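Local structure of cytochrome CH (Methylobacterium extorquens, 1QN2) at residues A[61-69]-A[82-93]. The protein carries a covalently bound heme c and probably shuttles electrons as a small soluble cytochrome of the c2 type. Residues are numbered along the deposited sequence; the frame is centred on the assembly and turned at random.
Sequences DLKQWLADP and GISDPKKVDDII. With HEC (heme c), chain D.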
ATOM      1  N   ASP A  61       0.967  10.144   2.223  1.00 23.21           N
ATOM      2  CA  ASP A  61       1.921   9.088   2.553  1.00 24.56           C
ATOM      3  C   ASP A  61       1.829   7.923   1.594  1.00 24.48           C
ATOM      4  O   ASP A  61       2.859   7.354   1.196  1.00 24.71           O
ATOM      5  CB  ASP A  61       1.770   8.648   4.003  1.00 20.92           C
ATOM      6  CG  ASP A  61       2.269   9.716   4.966  1.00 27.71           C
ATOM      7  OD1 ASP A  61       3.249  10.403   4.603  1.00 30.16           O
ATOM      8  OD2 ASP A  61       1.697   9.872   6.062  1.00 25.82           O
ATOM      9  N   LEU A  62       0.616   7.534   1.188  1.00 18.71           N
ATOM     10  CA  LEU A  62       0.516   6.404   0.252  1.00 15.63           C
ATOM     11  C   LEU A  62       1.214   6.738  -1.061  1.00 14.05           C
ATOM     12  O   LEU A  62       1.824   5.907  -1.728  1.00 16.50           O
ATOM     13  CB  LEU A  62      -0.972   6.112  -0.032  1.00 20.61           C
ATOM     14  CG  LEU A  62      -1.687   5.272   1.031  1.00 36.56           C
ATOM     15  CD1 LEU A  62      -3.167   5.085   0.708  1.00 25.03           C
ATOM     16  CD2 LEU A  62      -0.994   3.920   1.193  1.00 20.13           C
ATOM     17  N   LYS A  63       1.110   8.007  -1.446  1.00 15.79           N
ATOM     18  CA  LYS A  63       1.733   8.427  -2.708  1.00 17.53           C
ATOM     19  C   LYS A  63       3.245   8.179  -2.643  1.00 21.48           C
ATOM     20  O   LYS A  63       3.827   7.587  -3.541  1.00 21.32           O
ATOM     21  CB  LYS A  63       1.485   9.928  -2.922  1.00 28.90           C
ATOM     22  CG  LYS A  63       0.780  10.288  -4.211  1.00 40.66           C
ATOM     23  CD  LYS A  63      -0.057  11.549  -3.999  1.00 77.77           C
ATOM     24  CE  LYS A  63      -0.569  12.119  -5.311  1.00 55.27           C
ATOM     25  NZ  LYS A  63      -1.098  13.501  -5.133  1.00142.36           N
ATOM     26  N   GLN A  64       3.860   8.650  -1.558  1.00 20.84           N
ATOM     27  CA  GLN A  64       5.310   8.450  -1.439  1.00 23.21           C
ATOM     28  C   GLN A  64       5.665   6.983  -1.324  1.00 19.27           C
ATOM     29  O   GLN A  64       6.590   6.507  -1.979  1.00 19.03           O
ATOM     30  CB  GLN A  64       5.853   9.259  -0.263  1.00 22.50           C
ATOM     31  CG  GLN A  64       5.517  10.749  -0.465  1.00 26.37           C
ATOM     32  CD  GLN A  64       6.000  11.613   0.679  1.00 54.48           C
ATOM     33  OE1 GLN A  64       6.516  11.121   1.681  1.00 45.95           O
ATOM     34  NE2 GLN A  64       5.831  12.923   0.535  1.00 42.40           N
ATOM     35  N   TRP A  65       4.921   6.254  -0.504  1.00 25.58           N
ATOM     36  CA  TRP A  65       5.112   4.831  -0.274  1.00 15.87           C
ATOM     37  C   TRP A  65       5.060   4.018  -1.549  1.00 23.84           C
ATOM     38  O   TRP A  65       5.897   3.141  -1.790  1.00 23.21           O
ATOM     39  CB  TRP A  65       4.077   4.321   0.728  1.00 15.40           C
ATOM     40  CG  TRP A  65       3.964   2.852   0.919  1.00 21.95           C
ATOM     41  CD1 TRP A  65       2.912   2.041   0.569  1.00 20.21           C
ATOM     42  CD2 TRP A  65       4.908   2.014   1.593  1.00 20.92           C
ATOM     43  NE1 TRP A  65       3.167   0.747   0.971  1.00 21.16           N
ATOM     44  CE2 TRP A  65       4.387   0.706   1.593  1.00 24.16           C
ATOM     45  CE3 TRP A  65       6.150   2.254   2.199  1.00 22.74           C
ATOM     46  CZ2 TRP A  65       5.072  -0.362   2.168  1.00 18.87           C
ATOM     47  CZ3 TRP A  65       6.824   1.191   2.768  1.00 15.63           C
ATOM     48  CH2 TRP A  65       6.285  -0.099   2.750  1.00 23.37           C
ATOM     49  N   LEU A  66       4.071   4.264  -2.411  1.00 21.24           N
ATOM     50  CA  LEU A  66       4.001   3.488  -3.647  1.00 19.82           C
ATOM     51  C   LEU A  66       5.066   3.896  -4.641  1.00 20.45           C
ATOM     52  O   LEU A  66       5.515   3.069  -5.448  1.00 20.53           O
ATOM     53  CB  LEU A  66       2.603   3.575  -4.260  1.00 26.69           C
ATOM     54  CG  LEU A  66       1.453   3.027  -3.408  1.00 34.82           C
ATOM     55  CD1 LEU A  66       0.148   2.913  -4.212  1.00 27.71           C
ATOM     56  CD2 LEU A  66       1.789   1.644  -2.848  1.00 27.71           C
ATOM     57  N   ALA A  67       5.514   5.153  -4.639  1.00 20.37           N
ATOM     58  CA  ALA A  67       6.543   5.552  -5.605  1.00 23.77           C
ATOM     59  C   ALA A  67       7.879   4.879  -5.307  1.00 28.82           C
ATOM     60  O   ALA A  67       8.648   4.548  -6.214  1.00 27.48           O
ATOM     61  CB  ALA A  67       6.706   7.069  -5.590  1.00 29.92           C
ATOM     62  N   ASP A  68       8.164   4.668  -4.029  1.00 22.58           N
ATOM     63  CA  ASP A  68       9.436   4.025  -3.623  1.00 22.27           C
ATOM     64  C   ASP A  68       9.315   3.629  -2.139  1.00 16.98           C
ATOM     65  O   ASP A  68       9.606   4.439  -1.268  1.00 25.50           O
ATOM     66  CB  ASP A  68      10.551   5.092  -3.740  1.00 20.06           C
ATOM     67  CG  ASP A  68      11.932   4.482  -3.744  1.00 42.08           C
ATOM     68  OD1 ASP A  68      12.093   3.366  -3.213  1.00 30.40           O
ATOM     69  OD2 ASP A  68      12.866   5.116  -4.282  1.00 41.69           O
ATOM     70  N   PRO A  69       8.872   2.396  -1.895  1.00 18.87           N
ATOM     71  CA  PRO A  69       8.674   1.855  -0.564  1.00 18.16           C
ATOM     72  C   PRO A  69       9.880   1.949   0.348  1.00 22.98           C
ATOM     73  O   PRO A  69       9.769   2.474   1.464  1.00 19.11           O
ATOM     74  CB  PRO A  69       8.274   0.405  -0.798  1.00 18.48           C
ATOM     75  CG  PRO A  69       8.012   0.248  -2.241  1.00 21.87           C
ATOM     76  CD  PRO A  69       8.431   1.480  -2.963  1.00 16.98           C
ATOM     77  N   GLY A  82       8.480   0.098  -6.737  1.00 27.56           N
ATOM     78  CA  GLY A  82       7.716   1.332  -6.641  1.00 24.87           C
ATOM     79  C   GLY A  82       7.169   1.695  -8.011  1.00 26.06           C
ATOM     80  O   GLY A  82       7.658   1.201  -9.029  1.00 34.50           O
ATOM     81  N   ILE A  83       6.141   2.529  -8.026  1.00 26.13           N
ATOM     82  CA  ILE A  83       5.534   2.979  -9.296  1.00 26.61           C
ATOM     83  C   ILE A  83       6.033   4.403  -9.581  1.00 24.56           C
ATOM     84  O   ILE A  83       5.769   5.321  -8.803  1.00 25.42           O
ATOM     85  CB  ILE A  83       4.000   3.006  -9.168  1.00 34.27           C
ATOM     86  CG1 ILE A  83       3.483   1.667  -8.643  1.00 36.64           C
ATOM     87  CG2 ILE A  83       3.344   3.369 -10.485  1.00 37.27           C
ATOM     88  CD1 ILE A  83       3.065   0.693  -9.721  1.00 42.24           C
ATOM     89  N   SER A  84       6.760   4.554 -10.680  1.00 24.71           N
ATOM     90  CA  SER A  84       7.335   5.806 -11.096  1.00 31.74           C
ATOM     91  C   SER A  84       6.382   6.738 -11.801  1.00 40.58           C
ATOM     92  O   SER A  84       6.733   7.896 -12.060  1.00 32.29           O
ATOM     93  CB  SER A  84       8.612   5.594 -11.910  1.00 35.93           C
ATOM     94  OG  SER A  84       9.747   5.811 -11.081  1.00 52.27           O
ATOM     95  N   ASP A  85       5.182   6.276 -12.132  1.00 31.98           N
ATOM     96  CA  ASP A  85       4.191   7.136 -12.804  1.00 25.98           C
ATOM     97  C   ASP A  85       3.172   7.627 -11.775  1.00 19.50           C
ATOM     98  O   ASP A  85       2.348   6.857 -11.292  1.00 39.48           O
ATOM     99  CB  ASP A  85       3.485   6.324 -13.894  1.00 31.58           C
ATOM    100  CG  ASP A  85       2.505   7.157 -14.698  1.00 43.90           C
ATOM    101  OD1 ASP A  85       1.896   8.086 -14.129  1.00 35.37           O
ATOM    102  OD2 ASP A  85       2.352   6.872 -15.902  1.00 55.90           O
ATOM    103  N   PRO A  86       3.256   8.916 -11.416  1.00 24.71           N
ATOM    104  CA  PRO A  86       2.419   9.545 -10.411  1.00 26.37           C
ATOM    105  C   PRO A  86       0.931   9.374 -10.662  1.00 36.64           C
ATOM    106  O   PRO A  86       0.172   9.146  -9.717  1.00 23.37           O
ATOM    107  CB  PRO A  86       2.825  11.005 -10.420  1.00 35.45           C
ATOM    108  CG  PRO A  86       3.790  11.188 -11.504  1.00 34.66           C
ATOM    109  CD  PRO A  86       4.206   9.857 -12.040  1.00 48.32           C
ATOM    110  N   LYS A  87       0.527   9.477 -11.923  1.00 31.03           N
ATOM    111  CA  LYS A  87      -0.891   9.309 -12.287  1.00 26.13           C
ATOM    112  C   LYS A  87      -1.325   7.877 -11.947  1.00 25.50           C
ATOM    113  O   LYS A  87      -2.409   7.645 -11.432  1.00 29.77           O
ATOM    114  CB  LYS A  87      -1.036   9.530 -13.798  1.00 31.58           C
ATOM    115  N   LYS A  88      -0.441   6.926 -12.245  1.00 25.82           N
ATOM    116  CA  LYS A  88      -0.762   5.526 -11.946  1.00 23.77           C
ATOM    117  C   LYS A  88      -0.928   5.340 -10.442  1.00 33.87           C
ATOM    118  O   LYS A  88      -1.810   4.627  -9.968  1.00 28.90           O
ATOM    119  CB  LYS A  88       0.329   4.603 -12.479  1.00 33.48           C
ATOM    120  CG  LYS A  88      -0.149   3.209 -12.824  1.00 48.16           C
ATOM    121  CD  LYS A  88       0.839   2.487 -13.728  1.00 41.29           C
ATOM    122  CE  LYS A  88       0.522   2.745 -15.196  1.00 76.35           C
ATOM    123  NZ  LYS A  88       0.256   1.475 -15.928  1.00197.39           N
ATOM    124  N   VAL A  89      -0.050   6.000  -9.690  1.00 24.87           N
ATOM    125  CA  VAL A  89      -0.125   5.898  -8.234  1.00 20.21           C
ATOM    126  C   VAL A  89      -1.475   6.418  -7.733  1.00 20.84           C
ATOM    127  O   VAL A  89      -2.093   5.800  -6.866  1.00 25.74           O
ATOM    128  CB  VAL A  89       0.996   6.727  -7.565  1.00 36.64           C
ATOM    129  CG1 VAL A  89       0.724   6.848  -6.071  1.00 27.24           C
ATOM    130  CG2 VAL A  89       2.351   6.069  -7.800  1.00 28.11           C
ATOM    131  N   ASP A  90      -1.909   7.551  -8.274  1.00 19.66           N
ATOM    132  CA  ASP A  90      -3.184   8.152  -7.882  1.00 17.92           C
ATOM    133  C   ASP A  90      -4.333   7.176  -8.219  1.00 17.45           C
ATOM    134  O   ASP A  90      -5.235   7.011  -7.404  1.00 22.90           O
ATOM    135  CB  ASP A  90      -3.416   9.453  -8.651  1.00 24.24           C
ATOM    136  CG  ASP A  90      -2.743  10.662  -8.057  1.00 50.30           C
ATOM    137  OD1 ASP A  90      -2.500  10.703  -6.835  1.00 35.45           O
ATOM    138  OD2 ASP A  90      -2.449  11.602  -8.832  1.00 33.32           O
ATOM    139  N   ASP A  91      -4.248   6.568  -9.397  1.00 25.19           N
ATOM    140  CA  ASP A  91      -5.287   5.613  -9.829  1.00 20.21           C
ATOM    141  C   ASP A  91      -5.373   4.459  -8.844  1.00 29.77           C
ATOM    142  O   ASP A  91      -6.444   4.032  -8.414  1.00 21.71           O
ATOM    143  CB  ASP A  91      -4.968   5.099 -11.231  1.00 19.58           C
ATOM    144  CG  ASP A  91      -5.198   6.183 -12.281  1.00 16.74           C
ATOM    145  OD1 ASP A  91      -5.869   7.173 -11.944  1.00 22.03           O
ATOM    146  OD2 ASP A  91      -4.709   6.034 -13.414  1.00 24.32           O
ATOM    147  N   ILE A  92      -4.200   3.948  -8.467  1.00 23.84           N
ATOM    148  CA  ILE A  92      -4.180   2.843  -7.504  1.00 27.56           C
ATOM    149  C   ILE A  92      -4.829   3.269  -6.199  1.00 17.29           C
ATOM    150  O   ILE A  92      -5.611   2.534  -5.589  1.00 20.06           O
ATOM    151  CB  ILE A  92      -2.736   2.369  -7.258  1.00 29.29           C
ATOM    152  CG1 ILE A  92      -2.193   1.684  -8.508  1.00 26.13           C
ATOM    153  CG2 ILE A  92      -2.663   1.455  -6.049  1.00 28.82           C
ATOM    154  CD1 ILE A  92      -0.806   1.136  -8.493  1.00 29.77           C
ATOM    155  N   ILE A  93      -4.529   4.486  -5.741  1.00 18.79           N
ATOM    156  CA  ILE A  93      -5.130   4.954  -4.493  1.00 20.61           C
ATOM    157  C   ILE A  93      -6.636   5.089  -4.624  1.00 30.16           C
ATOM    158  O   ILE A  93      -7.417   4.820  -3.704  1.00 20.77           O
ATOM    159  CB  ILE A  93      -4.503   6.271  -4.017  1.00 21.87           C
ATOM    160  CG1 ILE A  93      -3.014   6.043  -3.667  1.00 30.64           C
ATOM    161  CG2 ILE A  93      -5.233   6.813  -2.801  1.00 16.74           C
ATOM    162  CD1 ILE A  93      -2.175   7.301  -3.679  1.00 32.45           C
TER
HETATM  163 FE   HEC D 101       2.712  -4.201  -0.467  1.00 21.56          FE
HETATM  164  CHA HEC D 101       2.803  -3.577   2.904  1.00 16.82           C
HETATM  165  CHB HEC D 101       0.435  -1.649  -0.876  1.00 17.05           C
HETATM  166  CHC HEC D 101       3.139  -4.363  -3.893  1.00 13.03           C
HETATM  167  CHD HEC D 101       4.482  -7.037  -0.064  1.00 15.16           C
HETATM  168  NA  HEC D 101       1.753  -2.859   0.803  1.00 17.53           N
HETATM  169  C1A HEC D 101       1.967  -2.755   2.161  1.00 16.82           C
HETATM  170  C2A HEC D 101       1.211  -1.703   2.593  1.00 16.34           C
HETATM  171  C3A HEC D 101       0.544  -1.160   1.540  1.00 17.77           C
HETATM  172  C4A HEC D 101       0.884  -1.881   0.416  1.00 19.90           C
HETATM  173  CMA HEC D 101      -0.381   0.035   1.740  1.00 17.45           C
HETATM  174  CAA HEC D 101       1.103  -1.206   4.014  1.00 15.71           C
HETATM  175  CBA HEC D 101      -0.082  -1.897   4.690  1.00 22.90           C
HETATM  176  CGA HEC D 101      -0.186  -1.658   6.192  1.00 31.11           C
HETATM  177  O1A HEC D 101       0.399  -0.702   6.759  1.00 22.58           O
HETATM  178  O2A HEC D 101      -1.182  -2.160   6.784  1.00 25.35           O
HETATM  179  NB  HEC D 101       1.892  -3.223  -2.109  1.00 17.45           N
HETATM  180  C1B HEC D 101       0.947  -2.234  -2.017  1.00 19.11           C
HETATM  181  C2B HEC D 101       0.490  -2.011  -3.295  1.00 15.00           C
HETATM  182  C3B HEC D 101       1.306  -2.687  -4.173  1.00 14.69           C
HETATM  183  C4B HEC D 101       2.143  -3.505  -3.420  1.00 14.45           C
HETATM  184  CMB HEC D 101      -0.559  -1.036  -3.804  1.00 21.24           C
HETATM  185  CAB HEC D 101       1.266  -2.534  -5.561  1.00 26.06           C
HETATM  186  CBB HEC D 101       1.682  -1.347  -6.172  1.00 20.37           C
HETATM  187  NC  HEC D 101       3.692  -5.472  -1.769  1.00 18.79           N
HETATM  188  C1C HEC D 101       3.679  -5.397  -3.135  1.00 19.66           C
HETATM  189  C2C HEC D 101       4.297  -6.543  -3.583  1.00 19.74           C
HETATM  190  C3C HEC D 101       4.655  -7.322  -2.512  1.00 14.76           C
HETATM  191  C4C HEC D 101       4.297  -6.628  -1.375  1.00 16.74           C
HETATM  192  CMC HEC D 101       4.586  -7.099  -4.967  1.00 23.21           C
HETATM  193  CAC HEC D 101       5.284  -8.568  -2.578  1.00 24.32           C
HETATM  194  CBC HEC D 101       6.450  -8.806  -3.312  1.00 23.45           C
HETATM  195  ND  HEC D 101       3.502  -5.161   1.179  1.00 14.92           N
HETATM  196  C1D HEC D 101       4.242  -6.293   1.071  1.00 14.21           C
HETATM  197  C2D HEC D 101       4.709  -6.569   2.341  1.00 19.34           C
HETATM  198  C3D HEC D 101       4.222  -5.615   3.173  1.00 13.98           C
HETATM  199  C4D HEC D 101       3.480  -4.705   2.463  1.00 18.95           C
HETATM  200  CMD HEC D 101       5.584  -7.684   2.884  1.00 15.55           C
HETATM  201  CAD HEC D 101       4.521  -5.493   4.656  1.00 20.84           C
HETATM  202  CBD HEC D 101       5.683  -4.481   4.656  1.00 18.16           C
HETATM  203  CGD HEC D 101       6.404  -4.403   5.998  1.00 28.74           C
HETATM  204  O1D HEC D 101       7.451  -3.700   6.035  1.00 23.29           O
HETATM  205  O2D HEC D 101       5.949  -4.924   7.039  1.00 18.95           O
HETATM  206  O   HOH W   1      10.565   4.568  -8.629  1.00 47.85           O
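Leu66 and Ile92 meet through branches that their side-chain torsions set. In Leu66, chi1 (-61°) and chi2 (-169°) together send CD1 to Ile92 and CD2 to the heme. CD1 lies 3.7 Å from CG2 of Ile92, the branch that the first torsion of Ile92 holds anti to the backbone N. The other methyl of Leu66, CD2, rests 3.7 Å from heme ring methyl CMB. Ile92 CG2 approaches the same methyl, which both residues therefore cover. CG1 of Val89 packs against the helix backbone at Lys63 CA (3.8 Å) and against CG of that lysine. One turn on, Ile93 CD1 sits 4.0 Å from Leu62 CB. This is the cytochrome c fold, in which the C-terminal helix 86-98 packs beside helix 59-67 at the heme edge. Here the two short axes cross at 121°, 9.8 Å apart. On the heme side, Trp65 turns its ring edge to the porphyrin, with NE1 3.3 Å from C3A. At the last turn of helix 59-67, a backbone bond ties on the loop before helix 86-98. Ile83 N donates to Leu66 O (2.7 Å), nearly straight. Gly82 packs its CA against Ala67 O as a CA-H...O contact (3.4 Å). A water donates to Ala67 O and also bonds Ser84 OG.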